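Local coordinates for beta-galacturonidase (Eisenbergiella tayi, PDB 6NCW), which cleaves beta-galacturonides as a family 2 glycoside hydrolase and may also act on beta-glucuronides, at residues E342-N346 with P347-Q351; D519-F522 with G523-P526. One frame throughout, in Å; residues are numbered along the deposited sequence.

Contact 1: residues E342-N346 with P347-Q351; sequences ENMRN and PHFKQ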
ATOM      1  N   GLU A 342     -19.231  14.157 -33.611  1.00 31.12           N
ATOM      2  CA  GLU A 342     -18.667  15.503 -33.678  1.00 29.57           C
ATOM      3  C   GLU A 342     -17.140  15.474 -33.723  1.00 30.30           C
ATOM      4  O   GLU A 342     -16.529  16.248 -34.466  1.00 28.99           O
ATOM      5  CB  GLU A 342     -19.156  16.342 -32.494  1.00 27.39           C
ATOM      6  CG  GLU A 342     -18.466  17.710 -32.371  1.00 38.12           C
ATOM      7  CD  GLU A 342     -18.955  18.528 -31.166  1.00 54.14           C
ATOM      8  OE1 GLU A 342     -19.790  19.435 -31.366  1.00 64.09           O
ATOM      9  OE2 GLU A 342     -18.517  18.261 -30.020  1.00 54.79           O
ATOM     10  N   ASN A 343     -16.501  14.587 -32.942  1.00 30.34           N
ATOM     11  CA  ASN A 343     -15.044  14.447 -33.029  1.00 29.22           C
ATOM     12  C   ASN A 343     -14.609  14.055 -34.431  1.00 28.45           C
ATOM     13  O   ASN A 343     -13.625  14.583 -34.956  1.00 27.82           O
ATOM     14  CB  ASN A 343     -14.529  13.404 -32.040  1.00 25.46           C
ATOM     15  CG  ASN A 343     -14.685  13.834 -30.602  1.00 33.42           C
ATOM     16  OD1 ASN A 343     -14.859  12.998 -29.708  1.00 33.79           O
ATOM     17  ND2 ASN A 343     -14.646  15.138 -30.367  1.00 30.45           N
ATOM     18  N   MET A 344     -15.314  13.110 -35.041  1.00 29.74           N
ATOM     19  CA  MET A 344     -14.957  12.604 -36.356  1.00 27.97           C
ATOM     20  C   MET A 344     -15.199  13.616 -37.466  1.00 30.11           C
ATOM     21  O   MET A 344     -14.747  13.394 -38.595  1.00 29.41           O
ATOM     22  CB  MET A 344     -15.752  11.323 -36.642  1.00 29.16           C
ATOM     23  CG  MET A 344     -15.525  10.207 -35.631  1.00 27.85           C
ATOM     24  SD  MET A 344     -16.662   8.833 -35.898  1.00 28.80           S
ATOM     25  CE  MET A 344     -15.970   8.182 -37.410  1.00 25.71           C
ATOM     26  N   ARG A 345     -15.915  14.699 -37.187  1.00 31.50           N
ATOM     27  CA  ARG A 345     -16.097  15.766 -38.159  1.00 30.62           C
ATOM     28  C   ARG A 345     -15.037  16.856 -38.043  1.00 33.28           C
ATOM     29  O   ARG A 345     -15.109  17.849 -38.776  1.00 27.82           O
ATOM     30  CB  ARG A 345     -17.482  16.388 -38.016  1.00 30.51           C
ATOM     31  CG  ARG A 345     -18.313  16.218 -39.265  1.00 38.58           C
ATOM     32  CD  ARG A 345     -19.659  16.885 -39.114  1.00 38.55           C
ATOM     33  NE  ARG A 345     -20.280  16.493 -37.867  1.00 37.24           N
ATOM     34  CZ  ARG A 345     -21.256  15.604 -37.759  1.00 38.60           C
ATOM     35  NH1 ARG A 345     -21.760  14.999 -38.842  1.00 33.68           N
ATOM     36  NH2 ARG A 345     -21.740  15.336 -36.552  1.00 43.04           N
ATOM     37  N   ASN A 346     -14.086  16.711 -37.126  1.00 30.22           N
ATOM     38  CA  ASN A 346     -12.905  17.558 -37.149  1.00 31.57           C
ATOM     39  C   ASN A 346     -12.344  17.580 -38.576  1.00 27.43           C
ATOM     40  O   ASN A 346     -12.255  16.521 -39.217  1.00 29.71           O
ATOM     41  CB  ASN A 346     -11.871  17.026 -36.146  1.00 26.96           C
ATOM     42  CG  ASN A 346     -10.627  17.889 -36.064  1.00 28.54           C
ATOM     43  OD1 ASN A 346      -9.889  17.994 -37.025  1.00 26.17           O
ATOM     44  ND2 ASN A 346     -10.378  18.486 -34.896  1.00 28.70           N
ATOM     45  N   PRO A 347     -12.020  18.755 -39.127  1.00 27.41           N
ATOM     46  CA  PRO A 347     -11.604  18.817 -40.543  1.00 28.03           C
ATOM     47  C   PRO A 347     -10.329  18.047 -40.858  1.00 30.93           C
ATOM     48  O   PRO A 347     -10.045  17.831 -42.045  1.00 29.39           O
ATOM     49  CB  PRO A 347     -11.419  20.324 -40.800  1.00 30.69           C
ATOM     50  CG  PRO A 347     -11.257  20.939 -39.473  1.00 28.72           C
ATOM     51  CD  PRO A 347     -12.062  20.089 -38.500  1.00 26.41           C
ATOM     52  N   HIS A 348      -9.548  17.641 -39.855  1.00 27.55           N
ATOM     53  CA  HIS A 348      -8.344  16.849 -40.096  1.00 29.23           C
ATOM     54  C   HIS A 348      -8.557  15.365 -39.881  1.00 26.80           C
ATOM     55  O   HIS A 348      -7.620  14.593 -40.116  1.00 29.29           O
ATOM     56  CB  HIS A 348      -7.189  17.307 -39.192  1.00 27.42           C
ATOM     57  CG  HIS A 348      -6.914  18.772 -39.261  1.00 27.83           C
ATOM     58  ND1 HIS A 348      -6.447  19.386 -40.402  1.00 29.05           N
ATOM     59  CD2 HIS A 348      -7.051  19.750 -38.332  1.00 31.31           C
ATOM     60  CE1 HIS A 348      -6.305  20.680 -40.173  1.00 30.76           C
ATOM     61  NE2 HIS A 348      -6.666  20.928 -38.927  1.00 24.56           N
ATOM     62  N   PHE A 349      -9.753  14.950 -39.426  1.00 27.26           N
ATOM     63  CA  PHE A 349      -9.937  13.579 -38.953  1.00 26.52           C
ATOM     64  C   PHE A 349      -9.699  12.556 -40.064  1.00 27.40           C
ATOM     65  O   PHE A 349      -8.954  11.589 -39.876  1.00 27.96           O
ATOM     66  CB  PHE A 349     -11.334  13.398 -38.354  1.00 25.84           C
ATOM     67  CG  PHE A 349     -11.652  11.963 -37.999  1.00 30.61           C
ATOM     68  CD1 PHE A 349     -11.092  11.372 -36.870  1.00 26.25           C
ATOM     69  CD2 PHE A 349     -12.502  11.205 -38.795  1.00 26.93           C
ATOM     70  CE1 PHE A 349     -11.383  10.051 -36.534  1.00 26.06           C
ATOM     71  CE2 PHE A 349     -12.797   9.887 -38.470  1.00 25.38           C
ATOM     72  CZ  PHE A 349     -12.234   9.308 -37.336  1.00 29.79           C
ATOM     73  N   LYS A 350     -10.343  12.741 -41.222  1.00 27.38           N
ATOM     74  CA  LYS A 350     -10.204  11.765 -42.307  1.00 29.00           C
ATOM     75  C   LYS A 350      -8.768  11.695 -42.821  1.00 28.96           C
ATOM     76  O   LYS A 350      -8.235  10.601 -43.050  1.00 26.79           O
ATOM     77  CB  LYS A 350     -11.170  12.103 -43.444  1.00 30.76           C
ATOM     78  CG  LYS A 350     -12.633  11.706 -43.157  1.00 32.25           C
ATOM     79  CD  LYS A 350     -13.624  12.665 -43.818  1.00 42.61           C
ATOM     80  CE  LYS A 350     -14.610  11.967 -44.753  1.00 39.44           C
ATOM     81  NZ  LYS A 350     -15.525  11.024 -44.057  1.00 33.66           N
ATOM     82  N   GLN A 351      -8.127  12.852 -43.006  1.00 27.56           N
ATOM     83  CA  GLN A 351      -6.744  12.878 -43.469  1.00 27.26           C
ATOM     84  C   GLN A 351      -5.815  12.177 -42.478  1.00 28.08           C
ATOM     85  O   GLN A 351      -4.933  11.407 -42.878  1.00 27.11           O
ATOM     86  CB  GLN A 351      -6.313  14.335 -43.703  1.00 28.61           C
ATOM     87  CG  GLN A 351      -4.976  14.510 -44.427  1.00 27.57           C
ATOM     88  CD  GLN A 351      -5.012  14.006 -45.852  1.00 38.18           C
ATOM     89  OE1 GLN A 351      -4.307  13.056 -46.207  1.00 44.29           O
ATOM     90  NE2 GLN A 351      -5.829  14.641 -46.684  1.00 46.08           N
TER
HETATM   91  O   HOH W   1     -12.189  14.859 -41.726  1.00 34.41           O
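N346 and H348 form an Asx turn at the start of helix 349-364, on a loop of the TIM-barrel domain that comes straight out of the short helix 341-344. The evidence is one side-chain bond: N346 OD1 accepts from H348 N at 2.9 Å, the N-H pointing at the oxygen within the plane of the amide carbonyl. With CG anti to the backbone N (chi1 -178°), the N346 amide folds forward beside its own carbonyl and across the P347 ring, and from there its oxygen can cap the incoming helix. N346 ND2, the other end of the amide, bonds P122 O, which ties the cap to a loop from another part of the chain. A type I beta turn from N346 to F349 overlaps the Asx turn, closed by F349 N to N346 O (3.0 Å); here the donor sits well above the carbonyl plane.

The apolar half of the contact is M344 against F349, two buried side chains that lie alongside each other and point the same way. M344 CA is over one face of the phenyl ring, 3.8 Å from its centroid and 17° off the normal, a CH-pi contact. M344 SD is more distant and oblique, a Met-aromatic contact at 5.3 Å from the centroid. The M344 chain runs extended through chi2 and then bends at chi3 (71°), which returns the methyl CE to F349 CE2 at 3.8 Å. L339 and L376 also touch this ring, and C389 of helix 384-400 touches M344. Just beyond the turn, water 1 accepts from K350 N at 2.9 Å and donates to N346 O at 3.0 Å, giving that oxygen a second bond beside the one from F349 N.

Contact 2: residues D519-F522 with G523-P526; sequences DSWF and GSRP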
ATOM      1  N   ASP A 519      -5.936  13.689 -17.450  1.00 24.28           N
ATOM      2  CA  ASP A 519      -6.492  14.293 -16.244  1.00 21.53           C
ATOM      3  C   ASP A 519      -8.002  14.464 -16.326  1.00 23.43           C
ATOM      4  O   ASP A 519      -8.693  14.361 -15.300  1.00 24.50           O
ATOM      5  CB  ASP A 519      -5.827  15.655 -15.995  1.00 26.80           C
ATOM      6  CG  ASP A 519      -4.321  15.544 -15.701  1.00 32.24           C
ATOM      7  OD1 ASP A 519      -3.862  14.512 -15.125  1.00 27.75           O
ATOM      8  OD2 ASP A 519      -3.588  16.515 -16.043  1.00 36.91           O
ATOM      9  N   SER A 520      -8.544  14.700 -17.525  1.00 18.34           N
ATOM     10  CA  SER A 520      -9.989  14.921 -17.618  1.00 25.58           C
ATOM     11  C   SER A 520     -10.815  13.674 -17.300  1.00 21.63           C
ATOM     12  O   SER A 520     -12.026  13.794 -17.113  1.00 20.17           O
ATOM     13  CB  SER A 520     -10.368  15.419 -19.014  1.00 19.52           C
ATOM     14  OG  SER A 520     -10.026  14.444 -19.981  1.00 22.79           O
ATOM     15  N   TRP A 521     -10.207  12.487 -17.286  1.00 19.94           N
ATOM     16  CA  TRP A 521     -10.908  11.244 -16.996  1.00 20.98           C
ATOM     17  C   TRP A 521     -10.875  10.856 -15.520  1.00 22.59           C
ATOM     18  O   TRP A 521     -11.427   9.803 -15.162  1.00 20.85           O
ATOM     19  CB  TRP A 521     -10.327  10.106 -17.849  1.00 22.18           C
ATOM     20  CG  TRP A 521     -10.859  10.136 -19.263  1.00 21.48           C
ATOM     21  CD1 TRP A 521     -10.631  11.091 -20.201  1.00 21.40           C
ATOM     22  CD2 TRP A 521     -11.732   9.180 -19.859  1.00 18.27           C
ATOM     23  NE1 TRP A 521     -11.313  10.791 -21.355  1.00 21.86           N
ATOM     24  CE2 TRP A 521     -12.009   9.623 -21.161  1.00 20.65           C
ATOM     25  CE3 TRP A 521     -12.332   7.995 -19.402  1.00 23.12           C
ATOM     26  CZ2 TRP A 521     -12.833   8.915 -22.029  1.00 23.55           C
ATOM     27  CZ3 TRP A 521     -13.154   7.300 -20.252  1.00 23.18           C
ATOM     28  CH2 TRP A 521     -13.400   7.759 -21.555  1.00 22.40           C
ATOM     29  N   PHE A 522     -10.266  11.689 -14.659  1.00 20.92           N
ATOM     30  CA  PHE A 522     -10.043  11.322 -13.262  1.00 17.06           C
ATOM     31  C   PHE A 522     -11.332  10.859 -12.561  1.00 18.98           C
ATOM     32  O   PHE A 522     -11.294   9.984 -11.687  1.00 16.86           O
ATOM     33  CB  PHE A 522      -9.424  12.520 -12.515  1.00 18.83           C
ATOM     34  CG  PHE A 522     -10.453  13.506 -12.041  1.00 18.87           C
ATOM     35  CD1 PHE A 522     -10.933  14.485 -12.898  1.00 20.12           C
ATOM     36  CD2 PHE A 522     -11.005  13.398 -10.762  1.00 18.94           C
ATOM     37  CE1 PHE A 522     -11.932  15.369 -12.491  1.00 22.70           C
ATOM     38  CE2 PHE A 522     -12.009  14.283 -10.339  1.00 19.59           C
ATOM     39  CZ  PHE A 522     -12.472  15.260 -11.214  1.00 19.08           C
ATOM     40  N   GLY A 523     -12.479  11.454 -12.901  1.00 18.79           N
ATOM     41  CA  GLY A 523     -13.687  11.190 -12.124  1.00 19.66           C
ATOM     42  C   GLY A 523     -14.093   9.729 -12.117  1.00 22.96           C
ATOM     43  O   GLY A 523     -14.609   9.220 -11.110  1.00 22.13           O
ATOM     44  N   SER A 524     -13.858   9.029 -13.222  1.00 22.20           N
ATOM     45  CA  SER A 524     -14.186   7.618 -13.335  1.00 22.23           C
ATOM     46  C   SER A 524     -12.949   6.742 -13.381  1.00 22.03           C
ATOM     47  O   SER A 524     -13.062   5.562 -13.718  1.00 19.32           O
ATOM     48  CB  SER A 524     -15.018   7.367 -14.587  1.00 22.34           C
ATOM     49  OG  SER A 524     -14.271   7.726 -15.736  1.00 26.57           O
ATOM     50  N   ARG A 525     -11.775   7.289 -13.057  1.00 18.94           N
ATOM     51  CA  ARG A 525     -10.505   6.577 -13.212  1.00 17.15           C
ATOM     52  C   ARG A 525      -9.668   6.767 -11.954  1.00 21.18           C
ATOM     53  O   ARG A 525      -8.821   7.671 -11.894  1.00 20.23           O
ATOM     54  CB  ARG A 525      -9.748   7.060 -14.451  1.00 19.57           C
ATOM     55  CG  ARG A 525     -10.390   6.694 -15.770  1.00 19.33           C
ATOM     56  CD  ARG A 525     -10.319   5.204 -15.994  1.00 17.93           C
ATOM     57  NE  ARG A 525     -10.926   4.777 -17.261  1.00 19.38           N
ATOM     58  CZ  ARG A 525     -12.182   4.345 -17.380  1.00 20.33           C
ATOM     59  NH1 ARG A 525     -12.963   4.292 -16.302  1.00 18.31           N
ATOM     60  NH2 ARG A 525     -12.652   3.951 -18.565  1.00 17.86           N
ATOM     61  N   PRO A 526      -9.876   5.932 -10.932  1.00 19.90           N
ATOM     62  CA  PRO A 526      -9.066   6.031  -9.708  1.00 18.93           C
ATOM     63  C   PRO A 526      -7.583   6.155 -10.030  1.00 20.44           C
ATOM     64  O   PRO A 526      -7.062   5.487 -10.932  1.00 16.64           O
ATOM     65  CB  PRO A 526      -9.371   4.716  -8.971  1.00 19.99           C
ATOM     66  CG  PRO A 526     -10.745   4.325  -9.445  1.00 16.57           C
ATOM     67  CD  PRO A 526     -10.837   4.820 -10.889  1.00 16.83           C
TER
HETATM   68  O   HOH W   2     -13.734  12.819 -15.255  1.00 21.08           O
HETATM   69  O   HOH W   3     -14.669  10.400 -16.232  1.00 25.80           O
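W521 and F522 give their carbonyls to successive i+3 bonds, S524 N to W521 O at 3.2 Å and R525 N to F522 O at 3.1 Å, which follow on from the 3-10 turn of 519-522. The first bond is the more bent.

Three residues on from F522, R525 turns back toward the coil. A bend at chi2 (-68°) lays its chain alongside the indole of W521, the two pointing the same way. The benzo edge atom W521 CE3 lies over one guanidinium face, and R525 NH2 comes to 3.8 Å from W521 CZ3. The planes are inclined by 48°, too far for a parallel stack. R525 NH1 bonds S524 O at 2.9 Å, nearly in the guanidinium plane, while NE makes a salt bridge to D131.

F522 takes chi1 84°, with CG between its backbone N and carbonyl carbon; this sets the ring over the next peptide, G523 CA being 3.9 Å from the ring centroid. The second subunit meets the same ring through K481 (cation-pi) and W433 (edge-to-face).

R525 binds galacturonate, with D131, and a bound glycerol lies about 3 Å from the R525 side chain. Bonds at NE and NH1, together with the indole beside it, would limit rotation of the guanidinium and hold it ready for the sugar acid.

How the contacts relate
Both contacts are local turns in the TIM-barrel domain, partly buried and in series along the chain, with centres 25 Å apart and nearest atoms about 9 Å apart. They hold different elements. Contact 1 joins two helices; M344 and K350 pack on helix 384-400, while N346 and F349 meet loops of the same chain, and no other subunit touches it. Contact 2 lies in the loop between strands 515-516 and 529-530, where a charged side chain enters the ligand site and an aromatic ring meets the second subunit. R337, a galacturonate-binding residue, is nearer to contact 2: W521 touches it, whereas the N343 side chain is about 8 Å from its side chain.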